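Local coordinates for CBS domain-containing predicted protein TM0935 (Thermotoga maritima, PDB 1O50) that is of unknown function but pairs two CBS domains in tandem, a fold that in relatives commonly binds adenosine-type ligands and regulates partner activities, at residues A[108-113]-A[137-142]; A[115-120]-A[127-132]. All blocks are in the same frame, centred on the assembly; numbering follows the deposited sequence. Where two conformers were deposited one is given.

How the interactions relate
Interactions 1 and 2 lie within one CBS domain, on the same side of the chain's centre, with their own centres about 8 Å apart. Strands 128-132 and 138-143 are antiparallel neighbours and supply one segment to each: the first gives M129 to interaction 2, the second V139 and L142 to interaction 1. A probable hydrogen bond from L142 N to M129 O (2.9 Å) ties the two contacts together. Residues 108-113 run directly into helix 114-124, which carries 115-120, and V108 touches L120 and M129 as well as L142. The V108-L142 half of interaction 1 thus joins the apolar interior of interaction 2, while M110-V139 lies nearer the surface.

Interaction 1. Residues A[108-113]-A[137-142]; sequences VHMDTP and EIVGDL
V108 and M110 reach the same face of strand 138-143 at two points, in the second CBS domain: V108 CG2 lies 4.2 Å from L142 CD2, and M110 CE lies 4.3 Å from V139 CG2. Both are plain methyl contacts, and no hydrogen bond joins 108-113 to 137-142. The V108-L142 pair is buried, while V139, at the other end, is exposed. M110 reaches across through two successive bends (chi1 -74°, chi2 -61°), after which its extended last torsion carries CE toward the strand. There V139 and G140 both face V131 in a classic beta bulge, and M110 CE lies close over G140, which has no side chain in the way. Between the two segments runs strand 128-132: V108 makes backbone hydrogen bonds with P130 and V132, and V139 with V131, whose side chain M110 also touches. Helix 114-124 covers the inner end, where A117 packs on both V108 and L142. M110 itself sits within a type I beta turn from H109 to T112, and P113 takes the N-cap position of the following helix. T112 OG1 folds back across the turn and accepts a hydrogen bond from H109 N at 2.9 Å, with an N-H...O angle of 157°.

Interaction 2. Residues A[115-120]-A[127-132]; sequences EEALKL and QEMPVV
M129 reaches from its strand to helix 114-124 and carries the whole contact, with its sulfur against L120 and its terminal methyl against A117. The side chains of M129 and L120 cross at about a right angle, with the sulfur at the base of the leucine: SD is 3.9 Å from L120 CB and 4.2 Å from L120 CD1. In M129, CG stands opposite the carbonyl carbon (chi1 -88°) and the next torsion is extended, which sends the chain straight out toward the helix. A bend at the last torsion (chi3 -60°) then turns CE aside from L120 toward the preceding turn of the helix. CE comes within 3.4 Å of A117 O, a close methyl-to-carbonyl approach, and lies 4.3 Å from A117 CB. The helix is regular beneath this contact, with L120 N hydrogen-bonded to E116 O at 3.0 Å. No hydrogen bond crosses between the segments; the contact is buried packing of a helix on a sheet. An alanine in place of M129 would remove both SD and CE, and would probably open a gap between strand and helix, with L120 and A117 losing their packing partner on the strand. V108 closes in on both L120 and M129, while A117 also meets V15 of helix 15-18. On the sheet side, strand 128-132 pairs antiparallel with 138-143, and P130 packs on Y52 and L59 of the two strands 50-55 and 58-64. Elsewhere on helix 114-124, L118 packs on G73 of the second subunit.

Interaction 1. Residues A[108-113]-A[137-142]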
ATOM      1  N   VAL A 108      -8.988  -5.518 -14.050  1.00 36.46           N
ATOM      2  CA  VAL A 108      -9.339  -4.616 -15.137  1.00 36.46           C
ATOM      3  C   VAL A 108      -8.996  -5.225 -16.512  1.00 36.45           C
ATOM      4  O   VAL A 108      -8.391  -6.268 -16.590  1.00 36.27           O
ATOM      5  CB  VAL A 108      -8.720  -3.213 -14.936  1.00 35.65           C
ATOM      6  CG1 VAL A 108      -9.317  -2.552 -13.680  1.00 35.16           C
ATOM      7  CG2 VAL A 108      -7.205  -3.239 -14.840  1.00 36.26           C
ATOM      8  N   HIS A 109      -9.423  -4.569 -17.581  1.00 36.95           N
ATOM      9  CA  HIS A 109      -8.993  -4.906 -18.939  1.00 37.57           C
ATOM     10  C   HIS A 109      -8.257  -3.717 -19.535  1.00 36.72           C
ATOM     11  O   HIS A 109      -8.314  -2.638 -19.007  1.00 36.76           O
ATOM     12  CB  HIS A 109     -10.185  -5.228 -19.831  1.00 37.62           C
ATOM     13  CG  HIS A 109     -11.064  -6.320 -19.313  1.00 41.71           C
ATOM     14  ND1 HIS A 109     -10.684  -7.646 -19.311  1.00 45.89           N
ATOM     15  CD2 HIS A 109     -12.325  -6.292 -18.821  1.00 44.44           C
ATOM     16  CE1 HIS A 109     -11.670  -8.387 -18.841  1.00 45.27           C
ATOM     17  NE2 HIS A 109     -12.671  -7.587 -18.521  1.00 45.40           N
ATOM     18  N   MET A 110      -7.612  -3.920 -20.673  1.00 36.91           N
ATOM     19  CA  MET A 110      -6.881  -2.855 -21.380  1.00 36.81           C
ATOM     20  C   MET A 110      -7.762  -1.644 -21.746  1.00 36.52           C
ATOM     21  O   MET A 110      -7.317  -0.485 -21.675  1.00 36.81           O
ATOM     22  CB  MET A 110      -6.196  -3.433 -22.636  1.00 37.08           C
ATOM     23  CG  MET A 110      -4.973  -4.294 -22.333  1.00 37.19           C
ATOM     24  SD  MET A 110      -3.714  -3.364 -21.494  1.00 40.33           S
ATOM     25  CE  MET A 110      -2.574  -4.684 -20.904  1.00 42.41           C
ATOM     26  N   ASP A 111      -9.013  -1.919 -22.102  1.00 35.88           N
ATOM     27  CA  ASP A 111      -9.927  -0.894 -22.586  1.00 36.10           C
ATOM     28  C   ASP A 111     -10.733  -0.279 -21.439  1.00 35.82           C
ATOM     29  O   ASP A 111     -11.501   0.640 -21.648  1.00 36.03           O
ATOM     30  CB  ASP A 111     -10.776  -1.433 -23.762  0.65 36.49           C
ATOM     31  CG  ASP A 111      -9.926  -1.682 -25.042  0.65 38.07           C
ATOM     32  OD1 ASP A 111     -10.300  -2.547 -25.890  0.65 38.49           O
ATOM     33  OD2 ASP A 111      -8.857  -1.057 -25.280  0.65 39.90           O
ATOM     34  N   THR A 112     -10.512  -0.747 -20.217  1.00 35.07           N
ATOM     35  CA  THR A 112     -11.193  -0.186 -19.051  1.00 34.91           C
ATOM     36  C   THR A 112     -10.824   1.284 -18.845  1.00 35.10           C
ATOM     37  O   THR A 112      -9.629   1.624 -18.861  1.00 34.37           O
ATOM     38  CB  THR A 112     -10.801  -0.986 -17.789  1.00 34.92           C
ATOM     39  OG1 THR A 112     -11.195  -2.350 -17.959  1.00 34.61           O
ATOM     40  CG2 THR A 112     -11.559  -0.524 -16.573  1.00 34.16           C
ATOM     41  N   PRO A 113     -11.822   2.158 -18.651  1.00 35.20           N
ATOM     42  CA  PRO A 113     -11.567   3.548 -18.253  1.00 35.21           C
ATOM     43  C   PRO A 113     -10.674   3.657 -17.029  1.00 35.76           C
ATOM     44  O   PRO A 113     -10.921   2.969 -16.039  1.00 35.51           O
ATOM     45  CB  PRO A 113     -12.969   4.073 -17.928  1.00 34.89           C
ATOM     46  CG  PRO A 113     -13.822   3.338 -18.846  1.00 34.55           C
ATOM     47  CD  PRO A 113     -13.267   1.935 -18.836  1.00 35.04           C
ATOM     48  N   GLU A 137      -6.878 -14.688 -18.048  1.00 44.05           N
ATOM     49  CA  GLU A 137      -5.421 -14.787 -18.000  1.00 43.82           C
ATOM     50  C   GLU A 137      -4.760 -13.432 -17.866  1.00 42.89           C
ATOM     51  O   GLU A 137      -5.218 -12.451 -18.433  1.00 42.49           O
ATOM     52  CB  GLU A 137      -4.902 -15.530 -19.226  1.00 43.75           C
ATOM     53  CG  GLU A 137      -5.432 -16.955 -19.275  1.00 45.75           C
ATOM     54  CD  GLU A 137      -4.759 -17.837 -20.316  1.00 47.49           C
ATOM     55  OE1 GLU A 137      -3.888 -17.332 -21.066  1.00 47.82           O
ATOM     56  OE2 GLU A 137      -5.122 -19.040 -20.380  1.00 48.53           O
ATOM     57  N   ILE A 138      -3.680 -13.399 -17.096  1.00 42.49           N
ATOM     58  CA  ILE A 138      -2.954 -12.163 -16.801  1.00 42.19           C
ATOM     59  C   ILE A 138      -2.064 -11.717 -17.972  1.00 41.85           C
ATOM     60  O   ILE A 138      -1.188 -12.453 -18.423  1.00 41.40           O
ATOM     61  CB  ILE A 138      -2.146 -12.290 -15.485  1.00 42.40           C
ATOM     62  CG1 ILE A 138      -3.089 -12.610 -14.331  1.00 41.60           C
ATOM     63  CG2 ILE A 138      -1.367 -10.977 -15.174  1.00 42.48           C
ATOM     64  CD1 ILE A 138      -2.388 -12.857 -13.023  1.00 42.44           C
ATOM     65  N   VAL A 139      -2.334 -10.507 -18.460  1.00 41.04           N
ATOM     66  CA  VAL A 139      -1.621  -9.931 -19.597  1.00 40.37           C
ATOM     67  C   VAL A 139      -0.869  -8.639 -19.233  1.00 39.55           C
ATOM     68  O   VAL A 139      -0.113  -8.112 -20.030  1.00 39.06           O
ATOM     69  CB  VAL A 139      -2.589  -9.663 -20.779  1.00 40.18           C
ATOM     70  CG1 VAL A 139      -3.102 -11.000 -21.385  1.00 40.03           C
ATOM     71  CG2 VAL A 139      -3.746  -8.785 -20.338  1.00 40.56           C
ATOM     72  N   GLY A 140      -1.095  -8.127 -18.032  1.00 38.99           N
ATOM     73  CA  GLY A 140      -0.423  -6.914 -17.578  1.00 38.55           C
ATOM     74  C   GLY A 140      -0.771  -6.605 -16.139  1.00 38.05           C
ATOM     75  O   GLY A 140      -1.462  -7.381 -15.507  1.00 37.57           O
ATOM     76  N   ASP A 141      -0.306  -5.459 -15.632  1.00 37.84           N
ATOM     77  CA  ASP A 141      -0.480  -5.085 -14.222  1.00 37.81           C
ATOM     78  C   ASP A 141      -0.766  -3.570 -14.087  1.00 36.46           C
ATOM     79  O   ASP A 141      -0.345  -2.763 -14.911  1.00 36.05           O
ATOM     80  CB  ASP A 141       0.826  -5.472 -13.483  1.00 38.06           C
ATOM     81  CG  ASP A 141       0.652  -5.676 -12.026  1.00 38.03           C
ATOM     82  OD1 ASP A 141      -0.464  -6.040 -11.578  1.00 38.91           O
ATOM     83  OD2 ASP A 141       1.598  -5.438 -11.238  1.00 41.91           O
ATOM     84  N   LEU A 142      -1.464  -3.178 -13.031  1.00 35.80           N
ATOM     85  CA  LEU A 142      -1.741  -1.762 -12.785  1.00 35.14           C
ATOM     86  C   LEU A 142      -1.579  -1.447 -11.334  1.00 34.98           C
ATOM     87  O   LEU A 142      -2.120  -2.160 -10.551  1.00 35.87           O
ATOM     88  CB  LEU A 142      -3.189  -1.441 -13.189  1.00 35.38           C
ATOM     89  CG  LEU A 142      -3.643   0.016 -13.079  1.00 34.56           C
ATOM     90  CD1 LEU A 142      -2.881   0.937 -14.008  1.00 36.54           C
ATOM     91  CD2 LEU A 142      -5.123   0.122 -13.363  1.00 35.61           C
TER

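Interaction 2. Residues A[115-120]-A[127-132]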
ATOM      1  N   GLU A 115     -10.726   5.909 -14.837  1.00 37.72           N
ATOM      2  CA  GLU A 115     -11.580   6.268 -13.720  1.00 39.06           C
ATOM      3  C   GLU A 115     -12.319   5.098 -13.066  1.00 39.25           C
ATOM      4  O   GLU A 115     -12.548   5.136 -11.844  1.00 39.67           O
ATOM      5  CB  GLU A 115     -12.570   7.352 -14.107  1.00 39.94           C
ATOM      6  CG  GLU A 115     -13.325   7.132 -15.379  1.00 42.91           C
ATOM      7  CD  GLU A 115     -14.520   8.074 -15.484  1.00 50.05           C
ATOM      8  OE1 GLU A 115     -15.269   7.984 -16.499  1.00 54.21           O
ATOM      9  OE2 GLU A 115     -14.720   8.896 -14.546  1.00 53.01           O
ATOM     10  N   GLU A 116     -12.724   4.100 -13.859  1.00 38.96           N
ATOM     11  CA  GLU A 116     -13.326   2.884 -13.284  1.00 39.62           C
ATOM     12  C   GLU A 116     -12.293   2.078 -12.512  1.00 39.14           C
ATOM     13  O   GLU A 116     -12.634   1.516 -11.472  1.00 39.18           O
ATOM     14  CB  GLU A 116     -14.100   1.991 -14.280  0.65 39.85           C
ATOM     15  CG  GLU A 116     -14.295   0.504 -13.845  0.65 43.13           C
ATOM     16  CD  GLU A 116     -15.252   0.204 -12.647  0.65 44.83           C
ATOM     17  OE1 GLU A 116     -15.952  -0.855 -12.693  0.65 46.22           O
ATOM     18  OE2 GLU A 116     -15.315   0.966 -11.650  0.65 43.86           O
ATOM     19  N   ALA A 117     -11.047   2.054 -12.989  1.00 38.54           N
ATOM     20  CA  ALA A 117      -9.951   1.383 -12.292  1.00 38.93           C
ATOM     21  C   ALA A 117      -9.580   2.023 -10.931  1.00 39.01           C
ATOM     22  O   ALA A 117      -9.254   1.319  -9.964  1.00 38.28           O
ATOM     23  CB  ALA A 117      -8.745   1.329 -13.181  1.00 39.13           C
ATOM     24  N   LEU A 118      -9.604   3.355 -10.875  1.00 39.27           N
ATOM     25  CA  LEU A 118      -9.358   4.115  -9.643  1.00 38.90           C
ATOM     26  C   LEU A 118     -10.504   3.875  -8.677  1.00 37.79           C
ATOM     27  O   LEU A 118     -10.283   3.736  -7.481  1.00 39.00           O
ATOM     28  CB  LEU A 118      -9.197   5.627  -9.956  1.00 39.14           C
ATOM     29  CG  LEU A 118      -9.033   6.590  -8.756  1.00 41.47           C
ATOM     30  CD1 LEU A 118      -8.217   7.819  -9.085  1.00 41.80           C
ATOM     31  CD2 LEU A 118     -10.402   7.047  -8.203  1.00 43.12           C
ATOM     32  N   LYS A 119     -11.726   3.827  -9.178  1.00 37.26           N
ATOM     33  CA  LYS A 119     -12.889   3.559  -8.342  1.00 36.87           C
ATOM     34  C   LYS A 119     -12.785   2.187  -7.696  1.00 36.51           C
ATOM     35  O   LYS A 119     -13.057   2.033  -6.525  1.00 35.64           O
ATOM     36  CB  LYS A 119     -14.178   3.647  -9.143  1.00 36.84           C
ATOM     37  CG  LYS A 119     -15.422   3.301  -8.344  1.00 39.30           C
ATOM     38  CD  LYS A 119     -16.675   3.220  -9.227  1.00 41.41           C
ATOM     39  CE  LYS A 119     -17.864   2.642  -8.462  1.00 43.75           C
ATOM     40  NZ  LYS A 119     -18.432   3.609  -7.477  1.00 45.42           N
ATOM     41  N   LEU A 120     -12.382   1.200  -8.482  1.00 36.64           N
ATOM     42  CA  LEU A 120     -12.165  -0.170  -8.001  1.00 36.41           C
ATOM     43  C   LEU A 120     -11.113  -0.222  -6.921  1.00 35.25           C
ATOM     44  O   LEU A 120     -11.287  -0.881  -5.911  1.00 35.71           O
ATOM     45  CB  LEU A 120     -11.725  -1.089  -9.165  1.00 36.69           C
ATOM     46  CG  LEU A 120     -12.839  -1.485 -10.140  1.00 35.71           C
ATOM     47  CD1 LEU A 120     -12.209  -2.210 -11.338  1.00 35.87           C
ATOM     48  CD2 LEU A 120     -13.907  -2.356  -9.479  1.00 37.20           C
ATOM     49  N   GLN A 127      -4.278  -1.359  -4.040  1.00 36.63           N
ATOM     50  CA  GLN A 127      -3.434  -0.490  -4.852  1.00 35.96           C
ATOM     51  C   GLN A 127      -2.698  -1.198  -6.010  1.00 36.31           C
ATOM     52  O   GLN A 127      -1.711  -0.671  -6.558  1.00 37.42           O
ATOM     53  CB  GLN A 127      -2.438   0.233  -3.936  1.00 35.90           C
ATOM     54  CG  GLN A 127      -3.158   1.095  -2.910  1.00 35.87           C
ATOM     55  CD  GLN A 127      -2.293   2.060  -2.193  1.00 33.64           C
ATOM     56  OE1 GLN A 127      -1.452   2.675  -2.796  1.00 38.13           O
ATOM     57  NE2 GLN A 127      -2.556   2.273  -0.895  1.00 36.71           N
ATOM     58  N   GLU A 128      -3.149  -2.393  -6.390  1.00 35.95           N
ATOM     59  CA  GLU A 128      -2.523  -3.123  -7.511  1.00 35.26           C
ATOM     60  C   GLU A 128      -3.517  -4.148  -7.950  1.00 36.33           C
ATOM     61  O   GLU A 128      -4.123  -4.844  -7.128  1.00 35.81           O
ATOM     62  CB  GLU A 128      -1.236  -3.823  -7.121  1.00 35.64           C
ATOM     63  CG  GLU A 128      -0.455  -4.380  -8.293  1.00 32.89           C
ATOM     64  CD  GLU A 128       0.809  -5.123  -7.927  1.00 39.51           C
ATOM     65  OE1 GLU A 128       1.143  -5.176  -6.757  1.00 38.76           O
ATOM     66  OE2 GLU A 128       1.510  -5.649  -8.830  1.00 41.52           O
ATOM     67  N   MET A 129      -3.715  -4.198  -9.254  1.00 36.46           N
ATOM     68  CA  MET A 129      -4.729  -5.024  -9.858  1.00 36.58           C
ATOM     69  C   MET A 129      -4.120  -5.596 -11.078  1.00 37.11           C
ATOM     70  O   MET A 129      -3.328  -4.930 -11.727  1.00 35.76           O
ATOM     71  CB  MET A 129      -5.917  -4.188 -10.317  1.00 37.67           C
ATOM     72  CG  MET A 129      -6.931  -3.973  -9.299  1.00 41.19           C
ATOM     73  SD  MET A 129      -8.409  -3.101  -9.863  1.00 45.41           S
ATOM     74  CE  MET A 129      -7.672  -1.670 -10.346  1.00 44.24           C
ATOM     75  N   PRO A 130      -4.545  -6.806 -11.466  1.00 38.23           N
ATOM     76  CA  PRO A 130      -4.049  -7.411 -12.691  1.00 37.66           C
ATOM     77  C   PRO A 130      -4.903  -6.947 -13.849  1.00 37.59           C
ATOM     78  O   PRO A 130      -6.056  -6.591 -13.651  1.00 35.99           O
ATOM     79  CB  PRO A 130      -4.256  -8.901 -12.425  1.00 38.20           C
ATOM     80  CG  PRO A 130      -5.487  -8.949 -11.621  1.00 37.63           C
ATOM     81  CD  PRO A 130      -5.515  -7.695 -10.794  1.00 38.08           C
ATOM     82  N   VAL A 131      -4.322  -6.947 -15.045  1.00 37.64           N
ATOM     83  CA  VAL A 131      -5.049  -6.678 -16.271  1.00 38.30           C
ATOM     84  C   VAL A 131      -5.194  -8.023 -16.960  1.00 39.12           C
ATOM     85  O   VAL A 131      -4.217  -8.728 -17.168  1.00 39.60           O
ATOM     86  CB  VAL A 131      -4.291  -5.669 -17.170  1.00 38.20           C
ATOM     87  CG1 VAL A 131      -5.092  -5.331 -18.391  1.00 37.23           C
ATOM     88  CG2 VAL A 131      -3.920  -4.400 -16.342  1.00 37.61           C
ATOM     89  N   VAL A 132      -6.423  -8.390 -17.284  1.00 40.25           N
ATOM     90  CA  VAL A 132      -6.698  -9.721 -17.771  1.00 40.84           C
ATOM     91  C   VAL A 132      -7.301  -9.639 -19.162  1.00 41.80           C
ATOM     92  O   VAL A 132      -7.876  -8.619 -19.545  1.00 41.43           O
ATOM     93  CB  VAL A 132      -7.647 -10.533 -16.822  1.00 41.11           C
ATOM     94  CG1 VAL A 132      -7.089 -10.592 -15.404  1.00 40.86           C
ATOM     95  CG2 VAL A 132      -9.087  -9.977 -16.815  1.00 41.20           C
TER